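Local coordinates for protein CghA (Chaetomium globosum, PDB 6KBC) that is a two-domain, almost entirely beta-stranded fungal protein with calycin-like N- and C-terminal domains, holding the bound ligand WK1 in a pocket, at residues F62-F67 / V146-P151; A79-A84 / Q93-P98; A247-Y252 / E380-W385. One frame throughout, in Å; residues are numbered along the deposited sequence.

Contact 1 (F62-F67 / V146-P151); sequences FTVSFF and VVFDAP. With WK1 ((2S)-3-[(2S,4E)-4-[[(1R,2S,4aR,6S,8R,8aS)-2-[(E)-but-2-en-2-yl]-6,8-dimethyl-1,2,4a,5,6,7,8,8a-octahydronaphthalen-1-yl]-oxidanyl-methylidene]-3,5-bis(oxidanylidene)pyrrolidin-2-yl]-2-methyl-2-oxidanyl-propanoic acid), chain B.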
loop_
_atom_site.group_PDB
_atom_site.type_symbol
_atom_site.label_atom_id
_atom_site.label_comp_id
_atom_site.label_asym_id
_atom_site.label_seq_id
_atom_site.Cartn_x
_atom_site.Cartn_y
_atom_site.Cartn_z
ATOM N N PHE A 62 0.178 -10.662 -4.489
ATOM C CA PHE A 62 -1.008 -10.735 -3.659
ATOM C C PHE A 62 -1.045 -9.495 -2.790
ATOM O O PHE A 62 -0.020 -9.075 -2.262
ATOM C CB PHE A 62 -1.002 -11.994 -2.765
ATOM C CG PHE A 62 -2.207 -12.091 -1.870
ATOM C CD1 PHE A 62 -3.359 -12.703 -2.314
ATOM C CD2 PHE A 62 -2.187 -11.545 -0.595
ATOM C CE1 PHE A 62 -4.483 -12.766 -1.512
ATOM C CE2 PHE A 62 -3.306 -11.615 0.228
ATOM C CZ PHE A 62 -4.456 -12.220 -0.235
ATOM N N THR A 63 -2.227 -8.928 -2.625
ATOM C CA THR A 63 -2.350 -7.805 -1.714
ATOM C C THR A 63 -3.755 -7.816 -1.143
ATOM O O THR A 63 -4.716 -8.179 -1.825
ATOM C CB THR A 63 -2.035 -6.466 -2.402
ATOM O OG1 THR A 63 -1.955 -5.427 -1.414
ATOM C CG2 THR A 63 -3.095 -6.105 -3.449
ATOM N N VAL A 64 -3.852 -7.457 0.126
ATOM C CA VAL A 64 -5.131 -7.290 0.791
ATOM C C VAL A 64 -5.064 -5.992 1.573
ATOM O O VAL A 64 -4.049 -5.691 2.214
ATOM C CB VAL A 64 -5.453 -8.496 1.709
ATOM C CG1 VAL A 64 -4.326 -8.729 2.714
ATOM C CG2 VAL A 64 -6.775 -8.299 2.410
ATOM N N SER A 65 -6.122 -5.201 1.487
ATOM C CA SER A 65 -6.275 -4.035 2.338
ATOM C C SER A 65 -7.493 -4.283 3.209
ATOM O O SER A 65 -8.583 -4.542 2.689
ATOM C CB SER A 65 -6.431 -2.744 1.517
ATOM O OG SER A 65 -5.195 -2.395 0.918
ATOM N N PHE A 66 -7.291 -4.257 4.522
ATOM C CA PHE A 66 -8.390 -4.286 5.472
ATOM C C PHE A 66 -8.854 -2.852 5.695
ATOM O O PHE A 66 -8.082 -2.013 6.175
ATOM C CB PHE A 66 -7.960 -4.925 6.787
ATOM C CG PHE A 66 -7.602 -6.385 6.668
ATOM C CD1 PHE A 66 -6.333 -6.769 6.264
ATOM C CD2 PHE A 66 -8.534 -7.373 6.972
ATOM C CE1 PHE A 66 -5.989 -8.125 6.167
ATOM C CE2 PHE A 66 -8.197 -8.726 6.877
ATOM C CZ PHE A 66 -6.926 -9.097 6.470
ATOM N N PHE A 67 -10.109 -2.579 5.349
ATOM C CA PHE A 67 -10.662 -1.235 5.358
ATOM C C PHE A 67 -11.703 -1.069 6.458
ATOM O O PHE A 67 -12.547 -1.947 6.667
ATOM C CB PHE A 67 -11.336 -0.903 4.022
ATOM C CG PHE A 67 -10.389 -0.625 2.893
ATOM C CD1 PHE A 67 -9.406 0.345 3.011
ATOM C CD2 PHE A 67 -10.520 -1.297 1.686
ATOM C CE1 PHE A 67 -8.549 0.626 1.945
ATOM C CE2 PHE A 67 -9.672 -1.021 0.620
ATOM C CZ PHE A 67 -8.687 -0.058 0.751
ATOM N N VAL A 146 -1.788 -13.341 8.204
ATOM C CA VAL A 146 -3.083 -12.997 7.643
ATOM C C VAL A 146 -3.753 -14.299 7.255
ATOM O O VAL A 146 -3.139 -15.135 6.588
ATOM C CB VAL A 146 -2.940 -12.066 6.430
ATOM C CG1 VAL A 146 -4.296 -11.709 5.885
ATOM C CG2 VAL A 146 -2.143 -10.836 6.833
ATOM N N VAL A 147 -4.995 -14.486 7.686
ATOM C CA VAL A 147 -5.689 -15.746 7.476
ATOM C C VAL A 147 -7.055 -15.464 6.884
ATOM O O VAL A 147 -7.812 -14.640 7.408
ATOM C CB VAL A 147 -5.823 -16.554 8.778
ATOM C CG1 VAL A 147 -6.559 -17.854 8.503
ATOM C CG2 VAL A 147 -4.452 -16.820 9.371
ATOM N N PHE A 148 -7.363 -16.146 5.794
ATOM C CA PHE A 148 -8.658 -16.054 5.144
ATOM C C PHE A 148 -9.410 -17.355 5.365
ATOM O O PHE A 148 -8.855 -18.441 5.163
ATOM C CB PHE A 148 -8.499 -15.774 3.650
ATOM C CG PHE A 148 -7.746 -14.500 3.359
ATOM C CD1 PHE A 148 -8.394 -13.275 3.412
ATOM C CD2 PHE A 148 -6.392 -14.528 3.077
ATOM C CE1 PHE A 148 -7.706 -12.099 3.161
ATOM C CE2 PHE A 148 -5.696 -13.351 2.821
ATOM C CZ PHE A 148 -6.354 -12.141 2.869
ATOM N N ASP A 149 -10.662 -17.235 5.789
ATOM C CA ASP A 149 -11.583 -18.365 5.899
ATOM C C ASP A 149 -12.886 -17.898 5.262
ATOM O O ASP A 149 -13.833 -17.512 5.945
ATOM C CB ASP A 149 -11.757 -18.813 7.363
ATOM C CG ASP A 149 -12.663 -20.031 7.502
ATOM O OD1 ASP A 149 -12.957 -20.692 6.479
ATOM O OD2 ASP A 149 -13.094 -20.313 8.641
ATOM N N ALA A 150 -12.918 -17.904 3.933
ATOM C CA ALA A 150 -14.082 -17.463 3.166
ATOM C C ALA A 150 -14.439 -18.570 2.186
ATOM O O ALA A 150 -14.165 -18.460 0.981
ATOM C CB ALA A 150 -13.806 -16.141 2.449
ATOM N N PRO A 151 -15.066 -19.649 2.668
ATOM C CA PRO A 151 -15.290 -20.821 1.809
ATOM C C PRO A 151 -16.037 -20.458 0.534
ATOM O O PRO A 151 -16.959 -19.637 0.537
ATOM C CB PRO A 151 -16.106 -21.768 2.700
ATOM C CG PRO A 151 -16.599 -20.928 3.841
ATOM C CD PRO A 151 -15.588 -19.848 4.030
HETATM O O WK1 B . -11.017 -2.784 -4.987
HETATM C C17 WK1 B . -9.851 -3.072 -4.891
HETATM O O1 WK1 B . -9.474 -4.208 -4.836
HETATM C C19 WK1 B . -8.827 -2.013 -4.848
HETATM O O2 WK1 B . -9.356 -0.748 -5.057
HETATM C C18 WK1 B . -7.854 -2.235 -5.964
HETATM C C20 WK1 B . -8.268 -2.120 -3.456
HETATM C C22 WK1 B . -6.980 -1.410 -3.343
HETATM N N WK1 B . -6.220 -1.564 -2.117
HETATM C C21 WK1 B . -5.786 -0.376 -1.711
HETATM O O5 WK1 B . -5.047 -0.228 -0.637
HETATM C C23 WK1 B . -6.984 0.024 -3.526
HETATM O O4 WK1 B . -7.573 0.672 -4.510
HETATM C C24 WK1 B . -6.232 0.742 -2.556
HETATM C C16 WK1 B . -6.014 2.184 -2.491
HETATM O O3 WK1 B . -6.539 2.902 -3.407
HETATM C C9 WK1 B . -5.108 2.759 -1.486
HETATM C C8 WK1 B . -3.743 2.578 -2.209
HETATM C C12 WK1 B . -3.485 1.306 -2.991
HETATM C C13 WK1 B . -2.848 0.275 -2.482
HETATM C C90 WK1 B . -2.616 -0.965 -3.275
HETATM C C14 WK1 B . -3.962 1.191 -4.394
HETATM C C7 WK1 B . -3.468 3.693 -3.171
HETATM C C6 WK1 B . -3.547 4.926 -2.747
HETATM C C3 WK1 B . -4.186 5.143 -1.413
HETATM C C4 WK1 B . -5.360 4.222 -1.151
HETATM C C5 WK1 B . -5.702 4.350 0.320
HETATM C C11 WK1 B . -6.970 3.616 0.619
HETATM C C2 WK1 B . -4.491 6.571 -1.041
HETATM C C1 WK1 B . -4.578 6.575 0.453
HETATM C C10 WK1 B . -4.662 7.927 1.080
HETATM C C WK1 B . -5.788 5.775 0.830
#
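Phe-62 and Phe-148 meet across two strands that run almost at right angles, 86° between their directions, with no hydrogen bond joining them: side chains alone make this contact. The two rings lie obliquely, planes 69° apart and Phe-62 CZ 3.5 Å from Phe-148 CE2. Phe-62 has its CG anti to the backbone N (chi1 179°), which carries the ring outward to meet Phe-148 coming from the opposite direction. The branched Val-64 fits between the larger groups, its CG2 lying at the edge of the Phe-148 ring, 3.9 Å from CZ. One step further on, Val-146 CG1 sits at the edge of the Phe-66 ring, 3.8 Å from Phe-66 CZ, while Trp-118 and Phe-135 meet that ring edge-to-face. Ile-81 of the neighbouring strand fills in beside Phe-62, Val-64 and Phe-148. Phe-62, Val-64, Phe-66, Val-146 and Phe-148 are all buried, and their hydrocarbon surfaces ask for no polar partner. The other side of strand 62-67 serves the ligand: Ser-65 OG donates to WK1 O5 at 2.7 Å, and Phe-67 CE1 approaches WK1 C11 at 3.6 Å. Such orthogonal packing of strands across an apolar interior is consistent with a curled, calycin-like antiparallel domain.

Contact 2 (A79-A84 / Q93-P98); sequences AAINAA and QHLVVP. With WK1 ((2S)-3-[(2S,4E)-4-[[(1R,2S,4aR,6S,8R,8aS)-2-[(E)-but-2-en-2-yl]-6,8-dimethyl-1,2,4a,5,6,7,8,8a-octahydronaphthalen-1-yl]-oxidanyl-methylidene]-3,5-bis(oxidanylidene)pyrrolidin-2-yl]-2-methyl-2-oxidanyl-propanoic acid), chain B.
Ala-80 and His-94 form a non-hydrogen-bonded antiparallel pair, with Ala-80 CB 3.6 Å from His-94 CD2, both in the first shell around WK1. His-94 NE2 donates to WK1 O at 2.6 Å, the acceptor lying in the plane of the imidazole at its edge. The CG of His-94 lies on the far side from the carbonyl carbon (chi1 -65°), which brings NE2 to this oxygen. The second carboxylate oxygen is held from strand 79-84, where Asn-82 ND2 donates to WK1 O1 at 2.9 Å. Ala-80 between them has just a methyl group, letting WK1 C20 come to 3.7 Å of its CB. The second shell fixes how both polar groups are turned: Arg-78 NH1 bonds to His-94 ND1, and Ser-92 OG to Asn-82 OD1. Amide and imidazole suit these places, each having a second atom for an anchor. Beneath lies the backbone framework of hydrogen-bonded pairs, Ala-79 with Leu-95 and Ile-81 with Gln-93; Leu-95 N to Ala-79 O is 3.0 Å and nearly straight at 171°. On the face opposite the ligand, Ile-81 CD1 packs against Leu-95 CD1 at 3.7 Å, branched chains suited to the interior, while Gln-93 carries its amide off. This is an antiparallel beta hairpin, strands 77-85 and 90-96: one face apolar at Ala-79, Ile-81 and Leu-95, the other lending Ala-80, Asn-82 and His-94 to the WK1 pocket and gripping the ligand's carboxyl group.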
loop_
_atom_site.group_PDB
_atom_site.type_symbol
_atom_site.label_atom_id
_atom_site.label_comp_id
_atom_site.label_asym_id
_atom_site.label_seq_id
_atom_site.Cartn_x
_atom_site.Cartn_y
_atom_site.Cartn_z
ATOM N N ALA A 79 -12.342 -6.287 3.334
ATOM C CA ALA A 79 -10.988 -6.731 3.024
ATOM C C ALA A 79 -10.938 -6.794 1.511
ATOM O O ALA A 79 -11.592 -7.647 0.903
ATOM C CB ALA A 79 -10.657 -8.081 3.656
ATOM N N ALA A 80 -10.211 -5.860 0.902
ATOM C CA ALA A 80 -10.114 -5.803 -0.550
ATOM C C ALA A 80 -8.903 -6.621 -0.967
ATOM O O ALA A 80 -7.780 -6.319 -0.554
ATOM C CB ALA A 80 -9.988 -4.363 -1.049
ATOM N N ILE A 81 -9.130 -7.640 -1.795
ATOM C CA ILE A 81 -8.110 -8.631 -2.109
ATOM C C ILE A 81 -7.830 -8.630 -3.600
ATOM O O ILE A 81 -8.756 -8.631 -4.417
ATOM C CB ILE A 81 -8.527 -10.045 -1.657
ATOM C CG1 ILE A 81 -8.814 -10.063 -0.159
ATOM C CG2 ILE A 81 -7.424 -11.039 -1.996
ATOM C CD1 ILE A 81 -9.756 -11.193 0.259
ATOM N N ASN A 82 -6.549 -8.677 -3.952
ATOM C CA ASN A 82 -6.151 -8.826 -5.343
ATOM C C ASN A 82 -5.038 -9.855 -5.430
ATOM O O ASN A 82 -4.117 -9.851 -4.611
ATOM C CB ASN A 82 -5.679 -7.499 -5.933
ATOM C CG ASN A 82 -6.808 -6.511 -6.083
ATOM O OD1 ASN A 82 -7.540 -6.555 -7.064
ATOM N ND2 ASN A 82 -6.983 -5.638 -5.089
ATOM N N ALA A 83 -5.104 -10.702 -6.452
ATOM C CA ALA A 83 -4.120 -11.758 -6.630
ATOM C C ALA A 83 -3.826 -11.908 -8.111
ATOM O O ALA A 83 -4.727 -11.757 -8.943
ATOM C CB ALA A 83 -4.626 -13.093 -6.050
ATOM N N ALA A 84 -2.566 -12.194 -8.435
ATOM C CA ALA A 84 -2.135 -12.342 -9.817
ATOM C C ALA A 84 -1.203 -13.539 -9.930
ATOM O O ALA A 84 -0.399 -13.793 -9.030
ATOM C CB ALA A 84 -1.422 -11.080 -10.327
ATOM N N GLN A 93 -11.545 -9.687 -5.280
ATOM C CA GLN A 93 -12.837 -9.674 -4.621
ATOM C C GLN A 93 -12.719 -8.870 -3.342
ATOM O O GLN A 93 -11.643 -8.776 -2.744
ATOM C CB GLN A 93 -13.333 -11.088 -4.302
ATOM C CG GLN A 93 -13.849 -11.871 -5.486
ATOM C CD GLN A 93 -14.504 -13.163 -5.053
ATOM O OE1 GLN A 93 -14.991 -13.270 -3.924
ATOM N NE2 GLN A 93 -14.518 -14.155 -5.939
ATOM N N HIS A 94 -13.839 -8.284 -2.942
ATOM C CA HIS A 94 -14.003 -7.714 -1.617
ATOM C C HIS A 94 -14.739 -8.711 -0.744
ATOM O O HIS A 94 -15.726 -9.314 -1.173
ATOM C CB HIS A 94 -14.794 -6.411 -1.670
ATOM C CG HIS A 94 -14.104 -5.313 -2.414
ATOM N ND1 HIS A 94 -14.690 -4.087 -2.643
ATOM C CD2 HIS A 94 -12.870 -5.252 -2.968
ATOM C CE1 HIS A 94 -13.850 -3.319 -3.315
ATOM N NE2 HIS A 94 -12.735 -4.001 -3.518
ATOM N N LEU A 95 -14.238 -8.899 0.467
ATOM C CA LEU A 95 -14.977 -9.571 1.528
ATOM C C LEU A 95 -15.599 -8.468 2.370
ATOM O O LEU A 95 -14.920 -7.839 3.182
ATOM C CB LEU A 95 -14.065 -10.462 2.358
ATOM C CG LEU A 95 -13.254 -11.490 1.580
ATOM C CD1 LEU A 95 -12.409 -12.313 2.543
ATOM C CD2 LEU A 95 -14.185 -12.370 0.774
ATOM N N VAL A 96 -16.875 -8.202 2.145
ATOM C CA VAL A 96 -17.605 -7.211 2.922
ATOM C C VAL A 96 -18.220 -7.913 4.123
ATOM O O VAL A 96 -18.939 -8.906 3.969
ATOM C CB VAL A 96 -18.682 -6.530 2.066
ATOM C CG1 VAL A 96 -19.321 -5.379 2.836
ATOM C CG2 VAL A 96 -18.084 -6.048 0.742
ATOM N N VAL A 97 -17.932 -7.406 5.317
ATOM C CA VAL A 97 -18.322 -8.077 6.556
ATOM C C VAL A 97 -19.026 -7.074 7.460
ATOM O O VAL A 97 -18.827 -5.853 7.343
ATOM C CB VAL A 97 -17.102 -8.705 7.273
ATOM C CG1 VAL A 97 -16.450 -9.752 6.384
ATOM C CG2 VAL A 97 -16.108 -7.634 7.686
ATOM N N PRO A 98 -19.871 -7.562 8.377
ATOM C CA PRO A 98 -20.536 -6.669 9.335
ATOM C C PRO A 98 -19.747 -6.360 10.597
ATOM O O PRO A 98 -20.148 -5.453 11.336
ATOM C CB PRO A 98 -21.812 -7.453 9.686
ATOM C CG PRO A 98 -21.392 -8.875 9.579
ATOM C CD PRO A 98 -20.426 -8.927 8.418
HETATM O O WK1 B . -11.017 -2.784 -4.987
HETATM C C17 WK1 B . -9.851 -3.072 -4.891
HETATM O O1 WK1 B . -9.474 -4.208 -4.836
HETATM C C19 WK1 B . -8.827 -2.013 -4.848
HETATM O O2 WK1 B . -9.356 -0.748 -5.057
HETATM C C18 WK1 B . -7.854 -2.235 -5.964
HETATM C C20 WK1 B . -8.268 -2.120 -3.456
HETATM C C22 WK1 B . -6.980 -1.410 -3.343
HETATM N N WK1 B . -6.220 -1.564 -2.117
HETATM C C21 WK1 B . -5.786 -0.376 -1.711
HETATM O O5 WK1 B . -5.047 -0.228 -0.637
HETATM C C23 WK1 B . -6.984 0.024 -3.526
HETATM O O4 WK1 B . -7.573 0.672 -4.510
HETATM C C24 WK1 B . -6.232 0.742 -2.556
HETATM C C16 WK1 B . -6.014 2.184 -2.491
HETATM O O3 WK1 B . -6.539 2.902 -3.407
HETATM C C9 WK1 B . -5.108 2.759 -1.486
HETATM C C8 WK1 B . -3.743 2.578 -2.209
HETATM C C12 WK1 B . -3.485 1.306 -2.991
HETATM C C13 WK1 B . -2.848 0.275 -2.482
HETATM C C90 WK1 B . -2.616 -0.965 -3.275
HETATM C C14 WK1 B . -3.962 1.191 -4.394
HETATM C C7 WK1 B . -3.468 3.693 -3.171
HETATM C C6 WK1 B . -3.547 4.926 -2.747
HETATM C C3 WK1 B . -4.186 5.143 -1.413
HETATM C C4 WK1 B . -5.360 4.222 -1.151
HETATM C C5 WK1 B . -5.702 4.350 0.320
HETATM C C11 WK1 B . -6.970 3.616 0.619
HETATM C C2 WK1 B . -4.491 6.571 -1.041
HETATM C C1 WK1 B . -4.578 6.575 0.453
HETATM C C10 WK1 B . -4.662 7.927 1.080
HETATM C C WK1 B . -5.788 5.775 0.830
#

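Contact 3 (A247-Y252 / E380-W385); sequences AQAGPY and ESVHGW
Tyr-252 OH donates to Glu-380 OE2 over a very short 2.5 Å, the two side chains approaching from opposite directions with ring and carboxylate planes 69° apart. Glu-380 gets there extended, its first torsion trans (chi1 -177°) and the chain running straight on. Arg-277 serves both partners, its NE bonding to the phenol oxygen and its NH2 forming a salt bridge with Glu-380 OE1, while Leu-375 N also donates to OE2. Val-382 CG2 lies at the edge of the Tyr-252 ring, 3.9 Å from CD2. The backbones are joined directly at one end, where Gln-248 and Trp-385 exchange N-to-O bonds of 2.9 Å. The CA of Gly-384 approaches Gln-248 O to 3.1 Å, a CA-H...O contact whose closeness depends on glycine having no CB. Further along a water bridges, accepting from Gly-250 N at 3.1 Å and donating to His-383 O at 2.7 Å. A type II' turn, with Ala-249 and Tyr-252 satisfying each other's N and O, closes the hairpin of strands 239-249 and 252-261; strand 382-392 lies on the other side of 239-249. Glycine suits the turn's second position, where phi is positive (59°); the ring-fixed negative phi of Pro-251 fits the third. His-383 turns away, its NE2 bonded to Glu-370. With Arg-277 and two further donors around it, the Glu-380 carboxylate is probably ionised, its charge balanced by arginine.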
loop_
_atom_site.group_PDB
_atom_site.type_symbol
_atom_site.label_atom_id
_atom_site.label_comp_id
_atom_site.label_asym_id
_atom_site.label_seq_id
_atom_site.Cartn_x
_atom_site.Cartn_y
_atom_site.Cartn_z
ATOM N N ALA A 247 8.737 -2.519 -4.672
ATOM C CA ALA A 247 9.570 -3.178 -5.664
ATOM C C ALA A 247 10.900 -3.552 -5.042
ATOM O O ALA A 247 11.393 -2.870 -4.143
ATOM C CB ALA A 247 9.838 -2.292 -6.883
ATOM N N GLN A 248 11.502 -4.603 -5.588
ATOM C CA GLN A 248 12.839 -5.039 -5.199
ATOM C C GLN A 248 13.645 -5.298 -6.462
ATOM O O GLN A 248 13.156 -5.960 -7.383
ATOM C CB GLN A 248 12.791 -6.306 -4.337
ATOM C CG GLN A 248 14.205 -6.817 -3.970
ATOM C CD GLN A 248 14.177 -8.020 -3.050
ATOM O OE1 GLN A 248 13.415 -8.960 -3.262
ATOM N NE2 GLN A 248 14.981 -7.973 -1.999
ATOM N N ALA A 249 14.859 -4.757 -6.518
ATOM C CA ALA A 249 15.745 -4.961 -7.667
ATOM C C ALA A 249 17.171 -5.006 -7.144
ATOM O O ALA A 249 17.691 -3.988 -6.680
ATOM C CB ALA A 249 15.588 -3.854 -8.715
ATOM N N GLY A 250 17.803 -6.172 -7.212
ATOM C CA GLY A 250 19.127 -6.327 -6.659
ATOM C C GLY A 250 19.128 -6.000 -5.181
ATOM O O GLY A 250 18.282 -6.472 -4.423
ATOM N N PRO A 251 20.064 -5.153 -4.744
ATOM C CA PRO A 251 20.101 -4.770 -3.325
ATOM C C PRO A 251 19.029 -3.764 -2.933
ATOM O O PRO A 251 18.916 -3.445 -1.743
ATOM C CB PRO A 251 21.491 -4.146 -3.178
ATOM C CG PRO A 251 21.720 -3.513 -4.516
ATOM C CD PRO A 251 21.083 -4.439 -5.531
ATOM N N TYR A 252 18.245 -3.257 -3.880
ATOM C CA TYR A 252 17.347 -2.134 -3.626
ATOM C C TYR A 252 15.950 -2.622 -3.298
ATOM O O TYR A 252 15.401 -3.489 -3.995
ATOM C CB TYR A 252 17.294 -1.197 -4.834
ATOM C CG TYR A 252 18.598 -0.531 -5.107
ATOM C CD1 TYR A 252 19.115 0.407 -4.227
ATOM C CD2 TYR A 252 19.353 -0.883 -6.211
ATOM C CE1 TYR A 252 20.333 1.014 -4.478
ATOM C CE2 TYR A 252 20.559 -0.299 -6.463
ATOM C CZ TYR A 252 21.046 0.652 -5.596
ATOM O OH TYR A 252 22.259 1.242 -5.865
ATOM N N GLU A 380 25.888 0.619 -12.533
ATOM C CA GLU A 380 24.912 -0.284 -11.949
ATOM C C GLU A 380 23.670 -0.383 -12.827
ATOM O O GLU A 380 23.136 0.625 -13.304
ATOM C CB GLU A 380 24.530 0.201 -10.560
ATOM C CG GLU A 380 23.573 -0.712 -9.867
ATOM C CD GLU A 380 23.403 -0.335 -8.428
ATOM O OE1 GLU A 380 23.484 -1.243 -7.566
ATOM O OE2 GLU A 380 23.143 0.865 -8.168
ATOM N N SER A 381 23.216 -1.610 -13.044
ATOM C CA SER A 381 21.997 -1.862 -13.805
ATOM C C SER A 381 21.342 -3.091 -13.177
ATOM O O SER A 381 21.619 -4.222 -13.581
ATOM C CB SER A 381 22.306 -2.075 -15.279
ATOM O OG SER A 381 21.126 -2.333 -16.005
ATOM N N VAL A 382 20.488 -2.859 -12.178
ATOM C CA VAL A 382 19.881 -3.966 -11.440
ATOM C C VAL A 382 18.573 -4.357 -12.115
ATOM O O VAL A 382 18.051 -3.630 -12.969
ATOM C CB VAL A 382 19.661 -3.617 -9.952
ATOM C CG1 VAL A 382 20.996 -3.486 -9.254
ATOM C CG2 VAL A 382 18.850 -2.353 -9.805
ATOM N N HIS A 383 18.044 -5.519 -11.754
ATOM C CA HIS A 383 16.824 -6.033 -12.355
ATOM C C HIS A 383 15.960 -6.651 -11.274
ATOM O O HIS A 383 16.458 -7.372 -10.408
ATOM C CB HIS A 383 17.113 -7.066 -13.468
ATOM C CG HIS A 383 15.878 -7.528 -14.181
ATOM N ND1 HIS A 383 15.066 -8.531 -13.687
ATOM C CD2 HIS A 383 15.265 -7.068 -15.300
ATOM C CE1 HIS A 383 14.034 -8.699 -14.495
ATOM N NE2 HIS A 383 14.132 -7.827 -15.485
ATOM N N GLY A 384 14.674 -6.362 -11.316
ATOM C CA GLY A 384 13.805 -6.916 -10.311
ATOM C C GLY A 384 12.358 -6.758 -10.684
ATOM O O GLY A 384 12.011 -6.540 -11.847
ATOM N N TRP A 385 11.523 -6.865 -9.658
ATOM C CA TRP A 385 10.089 -6.993 -9.822
ATOM C C TRP A 385 9.403 -6.226 -8.706
ATOM O O TRP A 385 9.961 -6.015 -7.630
ATOM C CB TRP A 385 9.678 -8.469 -9.798
ATOM C CG TRP A 385 10.259 -9.167 -10.949
ATOM C CD1 TRP A 385 11.435 -9.874 -10.995
ATOM C CD2 TRP A 385 9.732 -9.169 -12.260
ATOM N NE1 TRP A 385 11.651 -10.337 -12.271
ATOM C CE2 TRP A 385 10.620 -9.914 -13.070
ATOM C CE3 TRP A 385 8.586 -8.611 -12.837
ATOM C CZ2 TRP A 385 10.390 -10.122 -14.424
ATOM C CZ3 TRP A 385 8.351 -8.833 -14.181
ATOM C CH2 TRP A 385 9.258 -9.573 -14.962
HETATM O O HOH W 1 16.060 -8.657 -8.052
#

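Contacts 1 and 2 belong together in the N-terminal domain, their centres 6 Å apart. Strands 60-69 and 77-85 are sequence and sheet neighbours, joined by backbone bonds such as Ser-65 O to Ala-80 N at 2.8 Å. Both segments of contact 2 fall in the chain between those of contact 1. Ile-81 packs on Phe-62 and Phe-148, so one apolar interior backs two strands whose other faces meet WK1. Contact 3 follows later, in the C-terminal domain and a separate sheet, its centre 28 and 30 Å from the others. Yet Lys-352 and Asn-364 of the C-terminal domain also bond WK1, so both domains contribute to the pocket.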